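Local coordinates for protein GDP-perosamine synthase (Caulobacter crescentus, PDB 3BN1) that catalyses the PLP-dependent transfer of an amino group from L-glutamate to GDP-4-keto-6-deoxy-D-mannose, giving GDP-perosamine for O-antigen synthesis, at residues A[25-30]-A[235-240]; A[67-72]-A[207-212]; A[118-123]-A[146-151]; A[139-144]-A[166-171]; A[312-317]-A[349-354]. All blocks are in the same frame, centred on the assembly; numbering follows the deposited sequence.

Contact 1 (A[25-30]-A[235-240])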
# COMPACT_ATOMS: atom_id res chain seq x y z
N LEU A 25 1.20 -20.99 -5.47
CA LEU A 25 1.46 -21.63 -6.77
C LEU A 25 0.18 -21.62 -7.61
O LEU A 25 0.19 -21.49 -8.85
CB LEU A 25 1.96 -23.06 -6.53
CG LEU A 25 3.47 -23.11 -6.33
CD1 LEU A 25 3.92 -24.56 -6.21
CD2 LEU A 25 4.32 -22.34 -7.43
N GLU A 26 -0.96 -21.80 -6.95
CA GLU A 26 -2.22 -21.77 -7.70
C GLU A 26 -2.44 -20.40 -8.31
O GLU A 26 -2.92 -20.28 -9.45
CB GLU A 26 -3.40 -22.14 -6.81
CG GLU A 26 -4.73 -22.11 -7.59
CD GLU A 26 -5.95 -22.16 -6.68
OE1 GLU A 26 -5.89 -22.94 -5.69
OE2 GLU A 26 -6.92 -21.39 -6.92
N CYS A 27 -2.09 -19.35 -7.55
CA CYS A 27 -2.33 -18.00 -8.10
C CYS A 27 -1.43 -17.86 -9.30
O CYS A 27 -1.80 -17.24 -10.27
CB CYS A 27 -1.99 -16.84 -7.16
SG CYS A 27 -2.90 -16.77 -5.61
N MET A 28 -0.20 -18.34 -9.18
CA MET A 28 0.71 -18.17 -10.29
C MET A 28 0.22 -18.99 -11.50
O MET A 28 0.40 -18.62 -12.69
CB MET A 28 2.08 -18.80 -9.91
CG MET A 28 2.90 -18.20 -8.78
SD MET A 28 3.10 -16.37 -9.01
CE MET A 28 4.36 -16.42 -10.34
N ASP A 29 -0.23 -20.19 -11.22
CA ASP A 29 -0.57 -21.11 -12.31
C ASP A 29 -1.84 -20.69 -13.01
O ASP A 29 -2.02 -20.99 -14.18
CB ASP A 29 -0.68 -22.55 -11.78
CG ASP A 29 0.68 -23.18 -11.58
OD1 ASP A 29 1.62 -22.68 -12.25
OD2 ASP A 29 0.82 -24.13 -10.77
N THR A 30 -2.72 -20.00 -12.29
CA THR A 30 -3.96 -19.52 -12.90
C THR A 30 -3.84 -18.08 -13.38
O THR A 30 -4.76 -17.58 -13.99
CB THR A 30 -5.09 -19.55 -11.90
OG1 THR A 30 -4.62 -18.96 -10.67
CG2 THR A 30 -5.53 -21.02 -11.71
N THR A 235 -3.19 -8.17 -2.61
CA THR A 235 -3.12 -9.06 -3.75
C THR A 235 -3.71 -10.46 -3.42
O THR A 235 -3.81 -10.88 -2.24
CB THR A 235 -1.69 -9.31 -4.24
OG1 THR A 235 -0.87 -9.94 -3.21
CG2 THR A 235 -1.13 -8.03 -4.80
N ASN A 236 -4.08 -11.19 -4.47
CA ASN A 236 -4.60 -12.54 -4.33
C ASN A 236 -3.48 -13.41 -3.78
O ASN A 236 -3.75 -14.38 -3.08
CB ASN A 236 -5.06 -13.09 -5.70
CG ASN A 236 -6.05 -14.28 -5.59
OD1 ASN A 236 -6.95 -14.32 -4.74
ND2 ASN A 236 -5.92 -15.23 -6.53
N ILE A 237 -2.23 -13.10 -4.13
CA ILE A 237 -1.08 -13.86 -3.61
C ILE A 237 -0.94 -13.67 -2.09
O ILE A 237 -0.83 -14.65 -1.36
CB ILE A 237 0.29 -13.44 -4.32
CG1 ILE A 237 0.39 -14.13 -5.72
CG2 ILE A 237 1.47 -13.87 -3.41
CD1 ILE A 237 1.67 -13.89 -6.56
N GLN A 238 -1.04 -12.42 -1.61
CA GLN A 238 -0.97 -12.16 -0.18
C GLN A 238 -2.16 -12.84 0.51
O GLN A 238 -2.03 -13.37 1.60
CB GLN A 238 -1.05 -10.65 0.13
CG GLN A 238 0.16 -9.81 -0.34
CD GLN A 238 -0.20 -8.35 -0.65
OE1 GLN A 238 -0.32 -8.00 -1.81
NE2 GLN A 238 -0.41 -7.55 0.37
N ALA A 239 -3.34 -12.81 -0.10
CA ALA A 239 -4.52 -13.43 0.55
C ALA A 239 -4.35 -14.95 0.61
O ALA A 239 -4.85 -15.64 1.52
CB ALA A 239 -5.85 -13.08 -0.16
N ALA A 240 -3.70 -15.49 -0.41
CA ALA A 240 -3.49 -16.93 -0.45
C ALA A 240 -2.62 -17.32 0.76
O ALA A 240 -3.00 -18.20 1.54
CB ALA A 240 -2.91 -17.39 -1.80
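Cys27 points its side chain straight at the first turn of the helix that begins with Asn236, and its sulfur settles between two side chains of that turn. With SG anti to its own carbonyl carbon (chi1 -60°), the sulfur lies 3.5 Å from Asn236 ND2 on one flank; on the other, Cys27 SG meets Ala240 CB at 3.9 Å. The CB of Cys27 rests against Ile237 CG1, 3.9 Å away. Met28 works from the next position of its helix: the chain folds back on itself at chi2 and chi3, bringing SD to 3.8 Å from Ile237 CD1, and the two side chains meet at a slant. Ile237 thus spends CG1 on the cysteine and CD1 on the methionine. No hydrogen bond crosses between the two segments, which are joined by van der Waals packing. The amide of Asn236 is held from outside, ND2 giving to Trp32 O in the link after helix 20-30 and OD1 taking a weak bond from Ile40 N in the first turn of helix 38-51. Just before the second helix, Thr235 and Gln238 make a capping box: Gln238 N bonds Thr235 OG1 and Thr235 N bonds Gln238 OE1, each at 3.0 Å, fixing where the helix starts. The axes of the two short helical segments run nearly antiparallel, at 152° and 9.5 Å apart. Phe39 of helix 38-51 packs against Cys27, Asn236 and Ala240, Ile33 against Met28 and Ile237, while Val24 and Ile241 of the second subunit bring the dimer partner's helices up to the same pair.

Contact 2 (A[67-72]-A[207-212])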
# COMPACT_ATOMS: atom_id res chain seq x y z
N HIS A 67 -5.27 3.85 8.34
CA HIS A 67 -5.63 5.04 7.59
C HIS A 67 -7.01 4.86 6.96
O HIS A 67 -7.89 5.71 7.11
CB HIS A 67 -4.55 5.42 6.48
CG HIS A 67 -4.85 6.70 5.73
ND1 HIS A 67 -4.37 6.96 4.46
CD2 HIS A 67 -5.54 7.82 6.10
CE1 HIS A 67 -4.79 8.16 4.07
NE2 HIS A 67 -5.50 8.70 5.05
N LEU A 68 -7.17 3.75 6.24
CA LEU A 68 -8.42 3.52 5.59
C LEU A 68 -9.60 3.55 6.58
O LEU A 68 -10.63 4.20 6.35
CB LEU A 68 -8.38 2.16 4.89
CG LEU A 68 -9.67 1.74 4.16
CD1 LEU A 68 -9.98 2.78 3.04
CD2 LEU A 68 -9.40 0.39 3.55
N ALA A 69 -9.50 2.82 7.69
CA ALA A 69 -10.65 2.79 8.62
C ALA A 69 -10.98 4.19 9.19
O ALA A 69 -12.15 4.58 9.37
CB ALA A 69 -10.31 1.80 9.76
N LEU A 70 -9.95 4.98 9.51
CA LEU A 70 -10.21 6.31 10.08
C LEU A 70 -10.93 7.16 9.04
O LEU A 70 -11.88 7.90 9.32
CB LEU A 70 -8.90 7.00 10.37
CG LEU A 70 -8.21 6.36 11.57
CD1 LEU A 70 -6.75 6.82 11.73
CD2 LEU A 70 -9.01 6.46 12.91
N VAL A 71 -10.42 7.11 7.82
CA VAL A 71 -11.03 7.95 6.79
C VAL A 71 -12.50 7.51 6.63
O VAL A 71 -13.41 8.36 6.65
CB VAL A 71 -10.27 7.88 5.47
CG1 VAL A 71 -11.07 8.63 4.38
CG2 VAL A 71 -8.83 8.55 5.63
N ALA A 72 -12.75 6.20 6.56
CA ALA A 72 -14.12 5.64 6.46
C ALA A 72 -15.02 6.09 7.60
O ALA A 72 -16.16 6.47 7.38
CB ALA A 72 -14.09 4.13 6.46
N ALA A 207 -18.85 -0.81 3.55
CA ALA A 207 -18.99 -0.45 2.12
C ALA A 207 -18.09 0.74 1.79
O ALA A 207 -17.38 0.77 0.78
CB ALA A 207 -20.43 -0.07 1.83
N LYS A 208 -18.11 1.72 2.68
CA LYS A 208 -17.33 2.93 2.45
C LYS A 208 -15.83 2.55 2.42
O LYS A 208 -15.06 3.13 1.67
CB LYS A 208 -17.55 3.86 3.65
CG LYS A 208 -18.10 5.23 3.34
CD LYS A 208 -19.08 5.69 4.46
CE LYS A 208 -18.93 4.90 5.79
NZ LYS A 208 -19.88 5.25 6.91
N MET A 209 -15.45 1.61 3.27
CA MET A 209 -14.09 1.11 3.37
C MET A 209 -13.77 0.40 2.05
O MET A 209 -12.68 0.63 1.51
CB MET A 209 -13.96 0.15 4.55
CG MET A 209 -13.84 0.83 5.94
SD MET A 209 -14.11 -0.41 7.26
CE MET A 209 -13.96 0.60 8.80
N ARG A 210 -14.69 -0.42 1.52
CA ARG A 210 -14.36 -1.05 0.24
C ARG A 210 -14.30 0.01 -0.88
O ARG A 210 -13.45 -0.08 -1.78
CB ARG A 210 -15.30 -2.21 -0.11
CG ARG A 210 -15.75 -3.03 1.09
CD ARG A 210 -16.03 -4.50 0.69
NE ARG A 210 -16.20 -5.43 1.83
CZ ARG A 210 -15.28 -6.31 2.23
NH1 ARG A 210 -15.56 -7.08 3.26
NH2 ARG A 210 -14.10 -6.46 1.59
N LEU A 211 -15.16 1.02 -0.79
CA LEU A 211 -15.15 2.12 -1.76
C LEU A 211 -13.77 2.81 -1.82
O LEU A 211 -13.17 2.99 -2.91
CB LEU A 211 -16.22 3.16 -1.39
CG LEU A 211 -16.30 4.26 -2.48
CD1 LEU A 211 -16.64 3.77 -3.88
CD2 LEU A 211 -17.33 5.25 -1.99
N LEU A 212 -13.29 3.22 -0.65
CA LEU A 212 -11.96 3.91 -0.56
C LEU A 212 -10.78 3.03 -0.90
O LEU A 212 -9.82 3.46 -1.53
CB LEU A 212 -11.74 4.42 0.86
CG LEU A 212 -12.68 5.56 1.27
CD1 LEU A 212 -12.75 5.65 2.82
CD2 LEU A 212 -12.17 6.93 0.67
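Lys208 opens the contact by leaning over the end of helix 62-72: its CE comes within 3.6 Å of Ala72 O. Bends at chi2 and chi3 lay the chain over that carbonyl, and with NZ in the neighbourhood the lysine charge probably sits well beside the negative end of the helix, though no hydrogen bond is made. Met209 comes next and reaches along the other helix. From CG outward its chain is extended (chi2 166°, chi3 -179°), which lets one side chain serve two small residues a turn apart. Its CG presses on Ala72 CB at 3.4 Å, tighter than usual, and its CE ends 4.0 Å from Ala69 CB. The two alanines let the backbones come close, Ala72 and Met209 having CA atoms 5.5 Å apart. The Met209 carbonyl oxygen, meanwhile, has Leu68 CD1 lying against it at 3.8 Å. Leu212 finishes the segment as a wedge: CB is squeezed by Leu68 CD1 at 3.2 Å, a strained fit, while CD1 touches Val71 CG1 at 3.8 Å and lies over the backbone of Ala72. The helices cross at 123°. On the sheet side, Ile198 of strand 196-200 meets Leu68, Ala69 and Met209, and Ile57 of strand 55-59 also supports Met209. Two helices packed on a mixed, mainly parallel seven-stranded sheet near its 55-59 edge belong to the large domain of fold-type I PLP enzymes, the aspartate aminotransferase fold.

Contact 3 (A[118-123]-A[146-151])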
# COMPACT_ATOMS: atom_id res chain seq x y z
N LYS A 118 -7.44 7.15 32.50
CA LYS A 118 -6.85 8.45 32.13
C LYS A 118 -7.56 9.02 30.89
O LYS A 118 -7.31 10.13 30.41
CB LYS A 118 -5.34 8.32 31.89
CG LYS A 118 -4.63 7.82 33.13
CD LYS A 118 -3.15 8.22 33.22
CE LYS A 118 -2.91 9.07 34.50
NZ LYS A 118 -1.92 8.52 35.51
N LEU A 119 -8.49 8.24 30.39
CA LEU A 119 -9.19 8.68 29.19
C LEU A 119 -10.08 9.91 29.31
O LEU A 119 -10.00 10.86 28.50
CB LEU A 119 -10.06 7.53 28.75
CG LEU A 119 -10.29 7.02 27.34
CD1 LEU A 119 -9.00 7.19 26.49
CD2 LEU A 119 -10.80 5.55 27.51
N GLU A 120 -11.00 9.87 30.27
CA GLU A 120 -12.02 10.92 30.31
C GLU A 120 -11.59 12.33 30.31
O GLU A 120 -12.20 13.17 29.66
CB GLU A 120 -13.10 10.68 31.35
CG GLU A 120 -14.43 10.99 30.75
CD GLU A 120 -15.52 10.48 31.60
OE1 GLU A 120 -15.18 9.66 32.48
OE2 GLU A 120 -16.68 10.88 31.37
N ALA A 121 -10.54 12.58 31.08
CA ALA A 121 -9.99 13.89 31.25
C ALA A 121 -9.36 14.34 29.94
O ALA A 121 -8.91 15.47 29.82
CB ALA A 121 -8.92 13.81 32.30
N LEU A 122 -9.25 13.44 28.96
CA LEU A 122 -8.60 13.88 27.70
C LEU A 122 -9.63 14.24 26.64
O LEU A 122 -9.31 14.78 25.53
CB LEU A 122 -7.73 12.75 27.14
CG LEU A 122 -6.47 12.51 27.99
CD1 LEU A 122 -5.76 11.31 27.32
CD2 LEU A 122 -5.63 13.72 27.91
N ILE A 123 -10.87 13.89 26.98
CA ILE A 123 -11.99 14.15 26.04
C ILE A 123 -12.27 15.65 25.95
O ILE A 123 -12.24 16.32 26.97
CB ILE A 123 -13.27 13.26 26.28
CG1 ILE A 123 -12.86 11.76 26.28
CG2 ILE A 123 -14.31 13.52 25.17
CD1 ILE A 123 -13.95 10.76 26.78
N LEU A 146 -15.04 1.26 26.50
CA LEU A 146 -16.30 1.35 25.75
C LEU A 146 -17.29 2.15 26.60
O LEU A 146 -18.09 2.99 26.08
CB LEU A 146 -16.85 -0.04 25.44
CG LEU A 146 -16.03 -0.80 24.38
CD1 LEU A 146 -16.52 -2.22 24.30
CD2 LEU A 146 -16.24 -0.14 22.98
N GLU A 147 -17.22 1.95 27.92
CA GLU A 147 -18.10 2.72 28.81
C GLU A 147 -17.89 4.24 28.61
O GLU A 147 -18.87 4.98 28.39
CB GLU A 147 -17.94 2.28 30.28
CG GLU A 147 -19.00 2.89 31.25
CD GLU A 147 -18.82 4.40 31.55
OE1 GLU A 147 -17.68 4.91 31.63
OE2 GLU A 147 -19.84 5.11 31.74
N VAL A 148 -16.63 4.69 28.64
CA VAL A 148 -16.36 6.13 28.44
C VAL A 148 -16.80 6.61 27.05
O VAL A 148 -17.49 7.65 26.90
CB VAL A 148 -14.86 6.42 28.69
CG1 VAL A 148 -14.51 7.88 28.36
CG2 VAL A 148 -14.55 6.13 30.11
N ALA A 149 -16.41 5.85 26.03
CA ALA A 149 -16.73 6.22 24.64
C ALA A 149 -18.23 6.38 24.42
O ALA A 149 -18.68 7.34 23.81
CB ALA A 149 -16.16 5.14 23.64
N ARG A 150 -19.01 5.44 24.95
CA ARG A 150 -20.47 5.51 24.75
C ARG A 150 -21.12 6.73 25.39
O ARG A 150 -22.02 7.36 24.81
CB ARG A 150 -21.14 4.21 25.14
CG ARG A 150 -20.53 3.02 24.39
CD ARG A 150 -21.19 1.68 24.69
NE ARG A 150 -20.96 0.75 23.57
CZ ARG A 150 -20.59 -0.53 23.67
NH1 ARG A 150 -20.40 -1.11 24.85
NH2 ARG A 150 -20.44 -1.27 22.58
N ARG A 151 -20.55 7.11 26.53
CA ARG A 151 -20.97 8.25 27.30
C ARG A 151 -20.69 9.55 26.56
O ARG A 151 -21.43 10.51 26.72
CB ARG A 151 -20.21 8.27 28.64
CG ARG A 151 -21.00 8.79 29.81
CD ARG A 151 -21.05 7.82 30.98
NE ARG A 151 -19.71 7.44 31.45
CZ ARG A 151 -18.71 8.29 31.63
NH1 ARG A 151 -17.52 7.83 32.03
NH2 ARG A 151 -18.89 9.58 31.40
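Arg151 grips the Glu120 carboxylate end-on with NH1 and NH2, a salt bridge on the outer side of the contact in which the two side chains cross at about a right angle. Arg151 NH1 gives to Glu120 OE1 at 3.0 Å in an almost straight bond (177°), and Arg151 NH2 to Glu120 OE2 at 2.6 Å. The guanidinium keeps both acceptors near its own plane, yet the carboxylate is turned 48° against it, so OE1 is met from above its plane. Inward of this pair, Val148 sends CG1 into the first segment, where Ile123 CD1 lies only 3.3 Å away, tighter than normal packing, and Glu120 CG is 3.9 Å off. Leu119 CD2 closes the inner end against Val148 CB.

A second shell sets the rotation of the arginine. Glu147, one turn earlier on the same helix, completes a salt-bridge network with Glu120 and Arg151: its OE1 accepts from Arg151 NH1, and its OE2 lies close to NE, at a modelled separation too short to trust in detail. His152 NE2 also bonds Glu120 OE2. Helix 142-151 is the crossover between strands 127-130 and 155-159 and rests on Val156 through Leu146 and Ala149; beside it, Leu119 and Ile123 pack on Ile82 of strand 80-84.

Contact 4 (A[139-144]-A[166-171])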
# COMPACT_ATOMS: atom_id res chain seq x y z
N ILE A 139 -5.38 -7.91 24.79
CA ILE A 139 -6.48 -6.89 24.62
C ILE A 139 -6.57 -5.88 25.77
O ILE A 139 -6.46 -6.25 26.94
CB ILE A 139 -7.84 -7.61 24.34
CG1 ILE A 139 -7.75 -8.38 22.99
CG2 ILE A 139 -9.00 -6.61 24.34
CD1 ILE A 139 -8.88 -9.33 22.64
N CYS A 140 -6.73 -4.59 25.46
CA CYS A 140 -6.87 -3.59 26.52
C CYS A 140 -8.15 -3.87 27.30
O CYS A 140 -8.97 -4.70 26.89
CB CYS A 140 -7.10 -2.22 25.89
SG CYS A 140 -5.72 -1.69 24.83
N ASP A 141 -8.31 -3.17 28.43
CA ASP A 141 -9.51 -3.34 29.24
C ASP A 141 -10.69 -2.64 28.58
O ASP A 141 -11.04 -1.49 28.91
CB ASP A 141 -9.28 -2.82 30.66
CG ASP A 141 -10.29 -3.43 31.66
OD1 ASP A 141 -11.11 -4.30 31.31
OD2 ASP A 141 -10.24 -3.07 32.85
N MET A 142 -11.26 -3.34 27.64
CA MET A 142 -12.32 -2.81 26.78
C MET A 142 -13.59 -2.27 27.35
O MET A 142 -14.08 -1.23 26.93
CB MET A 142 -12.58 -3.70 25.57
CG MET A 142 -11.36 -3.89 24.70
SD MET A 142 -10.78 -2.30 23.97
CE MET A 142 -12.24 -1.72 23.00
N ASP A 143 -14.11 -2.97 28.35
CA ASP A 143 -15.37 -2.54 28.88
C ASP A 143 -15.29 -1.12 29.43
O ASP A 143 -16.07 -0.25 29.06
CB ASP A 143 -15.86 -3.61 29.86
CG ASP A 143 -16.44 -4.85 29.15
OD1 ASP A 143 -16.58 -4.82 27.89
OD2 ASP A 143 -16.75 -5.83 29.86
N PRO A 144 -14.33 -0.80 30.28
CA PRO A 144 -14.31 0.58 30.77
C PRO A 144 -14.11 1.60 29.63
O PRO A 144 -14.57 2.74 29.68
CB PRO A 144 -13.08 0.61 31.71
CG PRO A 144 -12.66 -0.75 31.87
CD PRO A 144 -13.57 -1.71 31.16
N ALA A 166 -6.61 -13.11 20.07
CA ALA A 166 -6.81 -12.78 21.47
C ALA A 166 -8.32 -12.67 21.74
O ALA A 166 -9.12 -12.43 20.83
CB ALA A 166 -6.03 -11.40 21.83
N THR A 167 -8.74 -12.84 22.98
CA THR A 167 -10.16 -12.69 23.29
C THR A 167 -10.30 -11.89 24.59
O THR A 167 -9.38 -11.78 25.40
CB THR A 167 -10.88 -14.06 23.51
OG1 THR A 167 -10.20 -14.75 24.58
CG2 THR A 167 -10.90 -14.89 22.25
N TYR A 168 -11.51 -11.37 24.80
CA TYR A 168 -11.78 -10.54 25.95
C TYR A 168 -13.24 -10.79 26.31
O TYR A 168 -14.15 -10.55 25.50
CB TYR A 168 -11.60 -9.07 25.52
CG TYR A 168 -11.93 -8.08 26.61
CD1 TYR A 168 -10.93 -7.68 27.53
CD2 TYR A 168 -13.24 -7.58 26.78
CE1 TYR A 168 -11.22 -6.83 28.58
CE2 TYR A 168 -13.55 -6.69 27.85
CZ TYR A 168 -12.53 -6.31 28.75
OH TYR A 168 -12.79 -5.41 29.79
N ARG A 169 -13.44 -11.27 27.52
CA ARG A 169 -14.80 -11.52 28.00
C ARG A 169 -15.77 -12.07 26.94
O ARG A 169 -16.89 -11.57 26.74
CB ARG A 169 -15.31 -10.29 28.71
CG ARG A 169 -14.38 -9.93 29.88
CD ARG A 169 -14.89 -8.69 30.53
NE ARG A 169 -13.99 -8.23 31.62
CZ ARG A 169 -14.10 -7.05 32.29
NH1 ARG A 169 -15.08 -6.18 32.01
NH2 ARG A 169 -13.24 -6.72 33.25
N GLY A 170 -15.26 -13.10 26.27
CA GLY A 170 -15.93 -13.94 25.28
C GLY A 170 -15.93 -13.52 23.81
O GLY A 170 -16.60 -14.13 22.96
N LYS A 171 -15.18 -12.45 23.54
CA LYS A 171 -15.12 -11.87 22.19
C LYS A 171 -13.70 -11.85 21.70
O LYS A 171 -12.79 -11.63 22.47
CB LYS A 171 -15.63 -10.44 22.31
CG LYS A 171 -17.13 -10.36 22.77
CD LYS A 171 -17.57 -8.91 22.63
CE LYS A 171 -18.82 -8.80 21.76
NZ LYS A 171 -18.49 -8.15 20.46
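Tyr168 and Arg169 belong to a tight beta hairpin, with a type I' turn from Tyr168 to Lys171, that reaches over the start of helix 142-151. The close-packed part is built round the Tyr168 ring. Its CG stands anti to the backbone N (chi1 177°), and this carries the ring in among Ile139, Met142 and Asp143. Met142 CB lies over one face in a CH-pi contact, 4.1 Å from the centroid, while Arg169 CG is over the opposite face. Farther in, Ile139 CG2 touches Tyr168 CB at 3.8 Å, and its CD1 runs on to Ala166 CB at 3.6 Å. The phenol oxygen is gripped twice at the ring's edge: it gives its proton to Asp141 OD1 at 2.5 Å, meeting that oxygen head-on, and accepts from Asp143 N at 3.1 Å in a nearly straight bond (171°). A backbone NH of the helix's first turn is thereby satisfied by a side chain from the hairpin, with Asp141 itself at the centre of an inverse gamma turn.

Toward solvent the fit is looser and ionic. Arg169 stretches out, and Arg169 NH1 makes a salt bridge to Asp143 OD2 at 2.7 Å on the anti side of the carboxylate, whose plane is tilted 63° from the guanidinium. Asp141 OD1 adds charge alone over the guanidinium face, a long pair. Tyr168 OH sits 3.2 Å above the centre of the Arg169 guanidinium plane.

Contact 5 (A[312-317]-A[349-354]). With AKG (2-oxoglutaric acid), chain G.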
# COMPACT_ATOMS: atom_id res chain seq x y z
N LEU A 312 25.64 -12.62 21.87
CA LEU A 312 25.43 -14.02 22.24
C LEU A 312 24.54 -14.69 21.21
O LEU A 312 24.15 -15.82 21.43
CB LEU A 312 24.87 -14.18 23.66
CG LEU A 312 25.91 -13.91 24.77
CD1 LEU A 312 25.38 -13.41 26.12
CD2 LEU A 312 26.90 -15.11 24.92
N GLY A 313 24.25 -14.01 20.09
CA GLY A 313 23.42 -14.62 19.04
C GLY A 313 21.92 -14.69 19.25
O GLY A 313 21.22 -15.53 18.63
N ILE A 314 21.43 -13.78 20.09
CA ILE A 314 20.03 -13.69 20.45
C ILE A 314 19.42 -12.34 20.14
O ILE A 314 19.84 -11.29 20.68
CB ILE A 314 19.79 -14.03 21.91
CG1 ILE A 314 19.92 -15.54 22.09
CG2 ILE A 314 18.39 -13.63 22.37
CD1 ILE A 314 20.70 -15.84 23.27
N GLU A 315 18.40 -12.38 19.31
CA GLU A 315 17.66 -11.16 18.97
C GLU A 315 16.64 -10.77 20.05
O GLU A 315 15.94 -11.61 20.60
CB GLU A 315 16.90 -11.37 17.66
CG GLU A 315 16.35 -10.03 17.17
CD GLU A 315 15.76 -10.07 15.80
OE1 GLU A 315 15.45 -11.18 15.32
OE2 GLU A 315 15.61 -8.96 15.23
N SER A 316 16.53 -9.48 20.34
CA SER A 316 15.53 -8.97 21.29
C SER A 316 15.26 -7.56 20.78
O SER A 316 15.92 -7.11 19.84
CB SER A 316 16.05 -8.98 22.75
OG SER A 316 17.21 -8.19 22.96
N ARG A 317 14.39 -6.79 21.41
CA ARG A 317 14.26 -5.40 20.94
C ARG A 317 13.61 -4.64 22.07
O ARG A 317 12.98 -5.21 22.97
CB ARG A 317 13.40 -5.27 19.69
CG ARG A 317 12.06 -5.72 20.04
CD ARG A 317 11.06 -5.93 18.90
NE ARG A 317 10.48 -4.68 18.43
CZ ARG A 317 9.78 -4.55 17.31
NH1 ARG A 317 9.32 -3.34 17.00
NH2 ARG A 317 9.55 -5.60 16.50
N ASN A 349 11.46 -6.86 24.66
CA ASN A 349 10.69 -7.95 24.00
C ASN A 349 11.64 -9.10 23.78
O ASN A 349 12.66 -8.87 23.13
CB ASN A 349 10.26 -7.51 22.59
CG ASN A 349 9.31 -6.36 22.62
OD1 ASN A 349 9.44 -5.37 21.88
ND2 ASN A 349 8.35 -6.46 23.53
N LEU A 350 11.28 -10.30 24.23
CA LEU A 350 12.17 -11.46 24.09
C LEU A 350 11.69 -12.35 22.91
O LEU A 350 10.53 -12.31 22.56
CB LEU A 350 12.04 -12.32 25.36
CG LEU A 350 12.63 -11.74 26.66
CD1 LEU A 350 12.43 -12.68 27.87
CD2 LEU A 350 14.08 -11.44 26.30
N PRO A 351 12.56 -13.19 22.33
CA PRO A 351 12.10 -14.07 21.24
C PRO A 351 10.82 -14.86 21.60
O PRO A 351 10.71 -15.53 22.65
CB PRO A 351 13.25 -15.05 21.03
CG PRO A 351 14.47 -14.29 21.50
CD PRO A 351 13.97 -13.38 22.67
N THR A 352 9.88 -14.79 20.66
CA THR A 352 8.58 -15.43 20.80
C THR A 352 8.08 -15.66 19.40
O THR A 352 7.73 -14.72 18.68
CB THR A 352 7.58 -14.45 21.49
OG1 THR A 352 8.29 -13.55 22.37
CG2 THR A 352 6.59 -15.23 22.31
N HIS A 353 8.08 -16.92 19.01
CA HIS A 353 7.60 -17.31 17.67
C HIS A 353 7.43 -18.81 17.63
O HIS A 353 8.03 -19.52 18.45
CB HIS A 353 8.41 -16.71 16.46
CG HIS A 353 9.81 -17.23 16.30
ND1 HIS A 353 10.09 -18.49 15.81
CD2 HIS A 353 11.00 -16.68 16.63
CE1 HIS A 353 11.39 -18.69 15.85
NE2 HIS A 353 11.97 -17.60 16.31
N ALA A 354 6.65 -19.29 16.68
CA ALA A 354 6.33 -20.71 16.57
C ALA A 354 7.45 -21.65 16.28
O ALA A 354 7.26 -22.84 16.50
CB ALA A 354 5.13 -20.98 15.58
C1 AKG G . 7.82 -4.15 14.35
O1 AKG G . 9.02 -3.96 14.00
O2 AKG G . 7.55 -4.75 15.42
C2 AKG G . 6.72 -3.70 13.47
O5 AKG G . 5.58 -3.99 13.74
C3 AKG G . 7.09 -2.83 12.28
C4 AKG G . 5.90 -2.60 11.38
C5 AKG G . 6.39 -2.14 10.04
O3 AKG G . 5.53 -1.84 9.17
O4 AKG G . 7.74 -2.01 9.80
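Asn349 N bonds Arg317 O at 2.8 Å, nearly straight at 165°, and the return bond from Arg317 N to Asn349 O is longer, 3.2 Å. The two close the ring of a hydrogen-bonded antiparallel pair, with both side chains on the same face of the sheet; there the Arg317 CG lies 3.6 Å from Asn349 CB. Ser316 packs its CA and CB against the same Asn349 carbonyl. Beyond this pair, Pro351 lays CG 3.2 Å from Glu315 O, a buried carbonyl with no polar partner in the model, and also meets Ile314 CG2 at about a right angle. This pairing forms one margin of the four-stranded antiparallel sheet in the small C-terminal domain of the aspartate aminotransferase fold, where strand 317-318 lies beside strand 347-350. On the second segment Thr352 OG1 gives to Leu350 O at 2.6 Å and accepts from Tyr290 N.

Arg317 carries the contact into the active site. A bend at chi3 (-79°) turns the guanidinium toward 2-oxoglutarate, whose carboxylate carbon C1, beside the keto group, lies in plane at the guanidinium edge. NH1 makes a weak bond to AKG O2, and NH2 comes so near the same oxygen that its exact length is doubtful. As in aspartate aminotransferase, such an arginine probably receives the alpha-carboxylate of the amino donor. Tyr223 of the second subunit packs on Arg317, and Arg233 and Gln215 of that subunit also bond the ligand.

Overall arrangement
From the N terminus, helix 20-30 opens the longest loop, which contact 1 closes when the chain returns at helix 236-247 beside the dimer partner. Nested inside it, contact 2 joins helix 62-72 to helix 203-213 at one margin of the large-domain sheet. Within that loop lie contacts 3 and 4, which cross: 118-123 pairs with the end of helix 142-151, and the run into that helix pairs with the 166-171 hairpin. Their centres are about 16 Å apart. Contact 5 follows in series, closing a short loop of the small domain at the ligand; its centre lies about 36 Å from those of contacts 2 and 3, across the chain's centre.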